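Local coordinates for polyhedrin (Simulium ubiquitum cypovirus, PDB 5A9A), which forms the crystalline matrix of cypovirus polyhedra, the occlusion-body microcrystals in which virus particles are embedded and probably protected outside the insect host, at residues Met107-Asn111 and Asn222-Ile226; Arg35-Ile39 and Tyr217-Leu223. All coordinates share one frame; numbering follows the deposited sequence.

How the contacts relate
Both contacts are buried near the centre of the chain and fix the same piece, the end of helix 211-221 and the segment that follows it, onto one face of the six-stranded antiparallel sheet. Contact 1 uses strand 105-111 and contact 2 its neighbour, strand 34-41; their segments share Asn222 and Leu223, and Met218 of contact 2 packs against Ser109 and Cys224 of contact 1. Their chemistry differs. Contact 1 ties the segment after the helix down by side-chain-to-backbone hydrogen bonds, with a Met-aromatic contact beside them, whereas contact 2 has no hydrogen bond across it and consists largely of apolar packing. Both touch the second subunit, contact 2 through the charged Arg35.

Contact 1: Met107-Asn111 and Asn222-Ile226; sequences MISAN and NLCYI
Two hydrogen bonds join Ser109 and Asn111 to the backbone of Cys224, and a third links the two strand side chains to each other. The amide N of Cys224 gives its hydrogen almost straight (168°) to Asn111 OD1 at 2.9 Å, approaching at a tilt to the carbonyl plane of the side-chain amide. Ser109 OG donates to Cys224 O at 2.6 Å, in the carbonyl plane and on a lone pair. With its proton used there, Ser109 OG accepts from Asn111 ND2 at 2.9 Å, and this partner lies nearly in the amide plane. ND2 also bonds to Arg35 O on the adjoining strand, so both ends of the amide are engaged and its flip state is settled. The Cys224 side chain adds to this cluster, with SG 3.6 Å from Asn111 OD1.

Ser109 and Asn111, two residues apart on strand 105-111, put their side chains on the same face of the six-stranded antiparallel sheet. That face receives the chain as it leaves helix 211-221 through Asn222, whose positive phi (54°) turns it out of the helix toward strand 225-226. Strand side chains, not strand backbone, bond to the backbone of this segment.

Packing borders the polar cluster. A methyl of Leu223, CD2, packs against the Asn111 side-chain amide, 3.5 Å from Asn111 ND2, the two side chains crossing at about a right angle. Two residues before Ser109, Met107 makes a Met-aromatic contact with Tyr225, its SD 5.3 Å from the ring centroid in an oblique position. The bend at chi3 (-65°) brings Met107 CE to the edge of the ring, in its plane and 3.8 Å from Tyr225 CE1. Tyr225 OH is hydrogen-bonded to Glu211 at the start of the helix, while Phe159 of strand 157-163 meets the ring nearly at a right angle.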
ATOM      1  N   MET A 107      17.534 -12.687  -5.532  1.00 16.65           N
ATOM      2  CA  MET A 107      18.479 -12.541  -4.437  1.00 17.67           C
ATOM      3  C   MET A 107      17.920 -11.522  -3.455  1.00 19.23           C
ATOM      4  O   MET A 107      17.448 -10.454  -3.855  1.00 16.50           O
ATOM      5  CB  MET A 107      19.848 -12.090  -4.943  1.00 18.70           C
ATOM      6  CG  MET A 107      20.493 -13.055  -5.924  1.00 20.79           C
ATOM      7  SD  MET A 107      22.159 -12.548  -6.387  1.00 20.80           S
ATOM      8  CE  MET A 107      21.821 -11.013  -7.244  1.00 19.15           C
ATOM      9  N   ILE A 108      17.964 -11.854  -2.170  1.00 16.39           N
ATOM     10  CA  ILE A 108      17.452 -10.953  -1.148  1.00 16.18           C
ATOM     11  C   ILE A 108      18.515 -10.627  -0.110  1.00 17.86           C
ATOM     12  O   ILE A 108      19.016 -11.512   0.588  1.00 17.48           O
ATOM     13  CB  ILE A 108      16.219 -11.538  -0.440  1.00 16.32           C
ATOM     14  CG1 ILE A 108      15.133 -11.876  -1.466  1.00 18.33           C
ATOM     15  CG2 ILE A 108      15.684 -10.549   0.587  1.00 15.19           C
ATOM     16  CD1 ILE A 108      13.865 -12.432  -0.857  1.00 20.84           C
ATOM     17  N   SER A 109      18.858  -9.346  -0.030  1.00 15.44           N
ATOM     18  CA  SER A 109      19.787  -8.852   0.972  1.00 15.98           C
ATOM     19  C   SER A 109      18.997  -8.160   2.076  1.00 16.94           C
ATOM     20  O   SER A 109      18.446  -7.081   1.870  1.00 15.65           O
ATOM     21  CB  SER A 109      20.770  -7.870   0.335  1.00 16.48           C
ATOM     22  OG  SER A 109      21.579  -7.250   1.316  1.00 15.52           O
ATOM     23  N   ALA A 110      18.935  -8.793   3.243  1.00 16.35           N
ATOM     24  CA  ALA A 110      18.198  -8.239   4.374  1.00 16.80           C
ATOM     25  C   ALA A 110      19.170  -7.714   5.421  1.00 17.13           C
ATOM     26  O   ALA A 110      20.056  -8.436   5.875  1.00 16.21           O
ATOM     27  CB  ALA A 110      17.285  -9.292   4.976  1.00 19.07           C
ATOM     28  N   ASN A 111      18.998  -6.454   5.808  1.00 15.61           N
ATOM     29  CA  ASN A 111      19.966  -5.792   6.673  1.00 15.79           C
ATOM     30  C   ASN A 111      19.322  -5.008   7.807  1.00 16.10           C
ATOM     31  O   ASN A 111      18.321  -4.318   7.610  1.00 14.71           O
ATOM     32  CB  ASN A 111      20.837  -4.849   5.848  1.00 17.31           C
ATOM     33  CG  ASN A 111      21.432  -5.527   4.636  1.00 18.31           C
ATOM     34  OD1 ASN A 111      22.570  -5.996   4.669  1.00 18.17           O
ATOM     35  ND2 ASN A 111      20.662  -5.589   3.552  1.00 17.47           N
ATOM     36  N   ASN A 222      26.046  -0.214   1.456  1.00 16.67           N
ATOM     37  CA  ASN A 222      26.370  -1.069   2.595  1.00 16.56           C
ATOM     38  C   ASN A 222      25.251  -2.056   2.916  1.00 19.86           C
ATOM     39  O   ASN A 222      24.800  -2.168   4.057  1.00 17.91           O
ATOM     40  CB  ASN A 222      26.728  -0.224   3.821  1.00 17.17           C
ATOM     41  CG  ASN A 222      28.095   0.422   3.692  1.00 18.39           C
ATOM     42  OD1 ASN A 222      29.120  -0.238   3.856  1.00 15.24           O
ATOM     43  ND2 ASN A 222      28.115   1.712   3.382  1.00 18.61           N
ATOM     44  N   LEU A 223      24.812  -2.764   1.882  1.00 16.97           N
ATOM     45  CA  LEU A 223      23.877  -3.869   2.020  1.00 17.56           C
ATOM     46  C   LEU A 223      24.660  -5.133   1.708  1.00 17.56           C
ATOM     47  O   LEU A 223      25.474  -5.138   0.785  1.00 16.04           O
ATOM     48  CB  LEU A 223      22.725  -3.701   1.030  1.00 16.54           C
ATOM     49  CG  LEU A 223      21.979  -2.370   1.146  1.00 18.05           C
ATOM     50  CD1 LEU A 223      21.019  -2.168  -0.016  1.00 18.19           C
ATOM     51  CD2 LEU A 223      21.241  -2.301   2.476  1.00 19.70           C
ATOM     52  N   CYS A 224      24.441  -6.200   2.469  1.00 18.81           N
ATOM     53  CA  CYS A 224      25.273  -7.385   2.312  1.00 18.17           C
ATOM     54  C   CYS A 224      25.029  -8.035   0.956  1.00 17.97           C
ATOM     55  O   CYS A 224      23.917  -8.014   0.429  1.00 15.72           O
ATOM     56  CB  CYS A 224      25.060  -8.390   3.450  1.00 20.43           C
ATOM     57  SG  CYS A 224      23.497  -9.288   3.421  1.00 19.56           S
ATOM     58  N   TYR A 225      26.088  -8.596   0.387  1.00 15.64           N
ATOM     59  CA  TYR A 225      25.999  -9.220  -0.921  1.00 16.47           C
ATOM     60  C   TYR A 225      26.996 -10.357  -1.050  1.00 16.40           C
ATOM     61  O   TYR A 225      28.153 -10.223  -0.669  1.00 17.19           O
ATOM     62  CB  TYR A 225      26.258  -8.197  -2.027  1.00 15.77           C
ATOM     63  CG  TYR A 225      26.113  -8.784  -3.411  1.00 19.17           C
ATOM     64  CD1 TYR A 225      24.855  -9.033  -3.948  1.00 18.19           C
ATOM     65  CD2 TYR A 225      27.228  -9.095  -4.178  1.00 19.71           C
ATOM     66  CE1 TYR A 225      24.713  -9.580  -5.209  1.00 19.61           C
ATOM     67  CE2 TYR A 225      27.095  -9.639  -5.443  1.00 19.45           C
ATOM     68  CZ  TYR A 225      25.836  -9.878  -5.952  1.00 19.64           C
ATOM     69  OH  TYR A 225      25.699 -10.417  -7.210  1.00 17.43           O
ATOM     70  N   ILE A 226      26.526 -11.475  -1.592  1.00 16.63           N
ATOM     71  CA  ILE A 226      27.381 -12.603  -1.918  1.00 18.29           C
ATOM     72  C   ILE A 226      27.322 -12.778  -3.427  1.00 18.29           C
ATOM     73  O   ILE A 226      26.242 -12.944  -3.992  1.00 17.19           O
ATOM     74  CB  ILE A 226      26.900 -13.886  -1.216  1.00 18.24           C
ATOM     75  CG1 ILE A 226      26.595 -13.596   0.257  1.00 19.12           C
ATOM     76  CG2 ILE A 226      27.939 -14.988  -1.355  1.00 18.70           C
ATOM     77  CD1 ILE A 226      26.268 -14.828   1.074  1.00 20.81           C
TER

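Contact 2: Arg35-Ile39 and Tyr217-Leu223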
ATOM      1  N   ARG A  35      16.782  -2.251   6.183  1.00 14.40           N
ATOM      2  CA  ARG A  35      16.874  -2.095   4.735  1.00 16.23           C
ATOM      3  C   ARG A  35      16.998  -3.437   4.012  1.00 16.61           C
ATOM      4  O   ARG A  35      17.864  -4.255   4.326  1.00 14.91           O
ATOM      5  CB  ARG A  35      18.045  -1.175   4.377  1.00 17.87           C
ATOM      6  CG  ARG A  35      18.026  -0.679   2.936  1.00 18.21           C
ATOM      7  CD  ARG A  35      18.896   0.558   2.757  1.00 20.32           C
ATOM      8  NE  ARG A  35      18.780   1.117   1.411  1.00 21.90           N
ATOM      9  CZ  ARG A  35      19.565   2.073   0.922  1.00 22.84           C
ATOM     10  NH1 ARG A  35      20.544   2.582   1.662  1.00 20.89           N
ATOM     11  NH2 ARG A  35      19.379   2.517  -0.314  1.00 25.09           N
ATOM     12  N   VAL A  36      16.113  -3.649   3.045  1.00 16.63           N
ATOM     13  CA  VAL A  36      16.069  -4.892   2.288  1.00 16.09           C
ATOM     14  C   VAL A  36      16.143  -4.601   0.794  1.00 15.41           C
ATOM     15  O   VAL A  36      15.420  -3.742   0.281  1.00 14.36           O
ATOM     16  CB  VAL A  36      14.762  -5.667   2.567  1.00 16.45           C
ATOM     17  CG1 VAL A  36      14.556  -6.773   1.536  1.00 15.60           C
ATOM     18  CG2 VAL A  36      14.770  -6.238   3.974  1.00 18.62           C
ATOM     19  N   ALA A  37      17.025  -5.312   0.100  1.00 13.82           N
ATOM     20  CA  ALA A  37      17.085  -5.226  -1.355  1.00 15.92           C
ATOM     21  C   ALA A  37      16.603  -6.529  -1.982  1.00 17.28           C
ATOM     22  O   ALA A  37      17.199  -7.588  -1.768  1.00 14.73           O
ATOM     23  CB  ALA A  37      18.502  -4.911  -1.812  1.00 15.27           C
ATOM     24  N   ILE A  38      15.508  -6.449  -2.732  1.00 16.54           N
ATOM     25  CA  ILE A  38      15.046  -7.574  -3.533  1.00 16.83           C
ATOM     26  C   ILE A  38      15.646  -7.431  -4.923  1.00 17.08           C
ATOM     27  O   ILE A  38      15.412  -6.430  -5.602  1.00 16.92           O
ATOM     28  CB  ILE A  38      13.511  -7.596  -3.673  1.00 16.61           C
ATOM     29  CG1 ILE A  38      12.835  -7.461  -2.306  1.00 20.24           C
ATOM     30  CG2 ILE A  38      13.068  -8.871  -4.374  1.00 14.95           C
ATOM     31  CD1 ILE A  38      13.088  -8.619  -1.360  1.00 18.35           C
ATOM     32  N   ILE A  39      16.420  -8.427  -5.344  1.00 15.98           N
ATOM     33  CA  ILE A  39      17.110  -8.367  -6.626  1.00 16.31           C
ATOM     34  C   ILE A  39      16.714  -9.536  -7.521  1.00 17.10           C
ATOM     35  O   ILE A  39      16.932 -10.698  -7.171  1.00 18.16           O
ATOM     36  CB  ILE A  39      18.638  -8.402  -6.434  1.00 17.42           C
ATOM     37  CG1 ILE A  39      19.056  -7.413  -5.345  1.00 17.27           C
ATOM     38  CG2 ILE A  39      19.341  -8.098  -7.751  1.00 15.75           C
ATOM     39  CD1 ILE A  39      20.480  -7.592  -4.879  1.00 16.29           C
ATOM     40  N   TYR A 217      26.995  -1.152  -6.172  1.00 14.50           N
ATOM     41  CA  TYR A 217      25.806  -0.607  -5.514  1.00 16.14           C
ATOM     42  C   TYR A 217      25.685  -1.110  -4.078  1.00 15.42           C
ATOM     43  O   TYR A 217      25.470  -0.333  -3.149  1.00 15.11           O
ATOM     44  CB  TYR A 217      24.548  -0.988  -6.298  1.00 15.29           C
ATOM     45  CG  TYR A 217      23.252  -0.469  -5.701  1.00 15.69           C
ATOM     46  CD1 TYR A 217      22.757   0.783  -6.047  1.00 16.59           C
ATOM     47  CD2 TYR A 217      22.515  -1.240  -4.809  1.00 16.15           C
ATOM     48  CE1 TYR A 217      21.571   1.257  -5.513  1.00 18.13           C
ATOM     49  CE2 TYR A 217      21.331  -0.773  -4.267  1.00 16.92           C
ATOM     50  CZ  TYR A 217      20.863   0.474  -4.624  1.00 19.18           C
ATOM     51  OH  TYR A 217      19.683   0.945  -4.092  1.00 19.63           O
ATOM     52  N   MET A 218      25.823  -2.418  -3.902  1.00 15.15           N
ATOM     53  CA  MET A 218      25.661  -3.023  -2.586  1.00 15.72           C
ATOM     54  C   MET A 218      26.722  -2.500  -1.616  1.00 15.64           C
ATOM     55  O   MET A 218      26.444  -2.255  -0.442  1.00 16.19           O
ATOM     56  CB  MET A 218      25.719  -4.548  -2.694  1.00 16.53           C
ATOM     57  CG  MET A 218      24.629  -5.132  -3.591  1.00 16.50           C
ATOM     58  SD  MET A 218      22.955  -4.721  -3.042  1.00 13.44           S
ATOM     59  CE  MET A 218      22.803  -5.786  -1.604  1.00 16.30           C
ATOM     60  N   GLN A 219      27.938  -2.317  -2.115  1.00 15.17           N
ATOM     61  CA  GLN A 219      29.018  -1.771  -1.304  1.00 14.87           C
ATOM     62  C   GLN A 219      28.816  -0.282  -1.015  1.00 15.75           C
ATOM     63  O   GLN A 219      29.165   0.200   0.065  1.00 16.85           O
ATOM     64  CB  GLN A 219      30.369  -2.026  -1.978  1.00 15.95           C
ATOM     65  CG  GLN A 219      30.738  -3.503  -2.002  1.00 15.09           C
ATOM     66  CD  GLN A 219      32.107  -3.780  -2.590  1.00 15.84           C
ATOM     67  OE1 GLN A 219      32.589  -3.047  -3.452  1.00 14.80           O
ATOM     68  NE2 GLN A 219      32.739  -4.852  -2.124  1.00 15.67           N
ATOM     69  N   ALA A 220      28.247   0.444  -1.973  1.00 14.91           N
ATOM     70  CA  ALA A 220      27.951   1.858  -1.780  1.00 16.28           C
ATOM     71  C   ALA A 220      26.861   2.061  -0.727  1.00 17.12           C
ATOM     72  O   ALA A 220      26.952   2.966   0.105  1.00 15.48           O
ATOM     73  CB  ALA A 220      27.530   2.497  -3.096  1.00 15.53           C
ATOM     74  N   LYS A 221      25.832   1.220  -0.769  1.00 16.43           N
ATOM     75  CA  LYS A 221      24.705   1.337   0.152  1.00 17.61           C
ATOM     76  C   LYS A 221      24.933   0.510   1.416  1.00 18.76           C
ATOM     77  O   LYS A 221      24.113   0.527   2.334  1.00 18.15           O
ATOM     78  CB  LYS A 221      23.413   0.878  -0.525  1.00 18.28           C
ATOM     79  CG  LYS A 221      23.128   1.546  -1.865  1.00 19.65           C
ATOM     80  CD  LYS A 221      22.983   3.057  -1.746  1.00 18.38           C
ATOM     81  CE  LYS A 221      22.748   3.681  -3.116  1.00 17.67           C
ATOM     82  NZ  LYS A 221      22.582   5.157  -3.068  1.00 18.09           N
ATOM     83  N   ASN A 222      26.046  -0.214   1.456  1.00 16.67           N
ATOM     84  CA  ASN A 222      26.370  -1.069   2.595  1.00 16.56           C
ATOM     85  C   ASN A 222      25.251  -2.056   2.916  1.00 19.86           C
ATOM     86  O   ASN A 222      24.800  -2.168   4.057  1.00 17.91           O
ATOM     87  CB  ASN A 222      26.728  -0.224   3.821  1.00 17.17           C
ATOM     88  CG  ASN A 222      28.095   0.422   3.692  1.00 18.39           C
ATOM     89  OD1 ASN A 222      29.120  -0.238   3.856  1.00 15.24           O
ATOM     90  ND2 ASN A 222      28.115   1.712   3.382  1.00 18.61           N
ATOM     91  N   LEU A 223      24.812  -2.764   1.882  1.00 16.97           N
ATOM     92  CA  LEU A 223      23.877  -3.869   2.020  1.00 17.56           C
ATOM     93  C   LEU A 223      24.660  -5.133   1.708  1.00 17.56           C
ATOM     94  O   LEU A 223      25.474  -5.138   0.785  1.00 16.04           O
ATOM     95  CB  LEU A 223      22.725  -3.701   1.030  1.00 16.54           C
ATOM     96  CG  LEU A 223      21.979  -2.370   1.146  1.00 18.05           C
ATOM     97  CD1 LEU A 223      21.019  -2.168  -0.016  1.00 18.19           C
ATOM     98  CD2 LEU A 223      21.241  -2.301   2.476  1.00 19.70           C
TER
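This is a helix-on-sheet packing contact, buried in the chain, in which the last turn of helix 211-221 and the residues after it cover strand 34-41 of the six-stranded sheet. The local axes run nearly antiparallel (172°) and stand 11.7 Å apart. Arg35, Ala37 and Ile39, alternate residues of the strand, turn their side chains to the helix.

Leu223 fills the ground between Arg35 and Ala37. Leu223 CD2 rests on the aliphatic part of Arg35, 3.6 Å from Arg35 CG, and Leu223 CD1 lies 4.1 Å from Ala37 CB. Nearer Ile39, Met218 reaches in from the helix with its thioether: SD is 4.2 Å from Ile39 CD1, while CE approaches Ala37 CB at a looser 4.4 Å. A Schellman motif brings Leu223 back beside Met218: Asn222 has positive phi, Leu223 N bonds to Met218 O (2.9 Å), and Asn222 N bonds weakly to Gln219 O.

Arg35 takes a different course. Its CG is anti to the backbone N (chi1 -166°) and the chain stays extended to NE, carrying the guanidinium past Leu223 to the helix. Leu223 CD1 and Lys221 CB lie over one face of that group, and Arg35 NH2 is 3.9 Å from Lys221 CD. The Tyr217 ring is turned steeply, at 77°, to the guanidinium plane, and Lys221 CG sits above one face of this ring toward its rim.

Arg35 NH2 and Lys221 NZ are 5.0 Å apart, but both form salt bridges to Asp127 of the second subunit, and NH2 also pairs with Asp51 of the neighbouring strand 47-54. The shared carboxylate probably offsets their like charges, so the apolar helix-sheet packing merges at this end into a charged subunit interface.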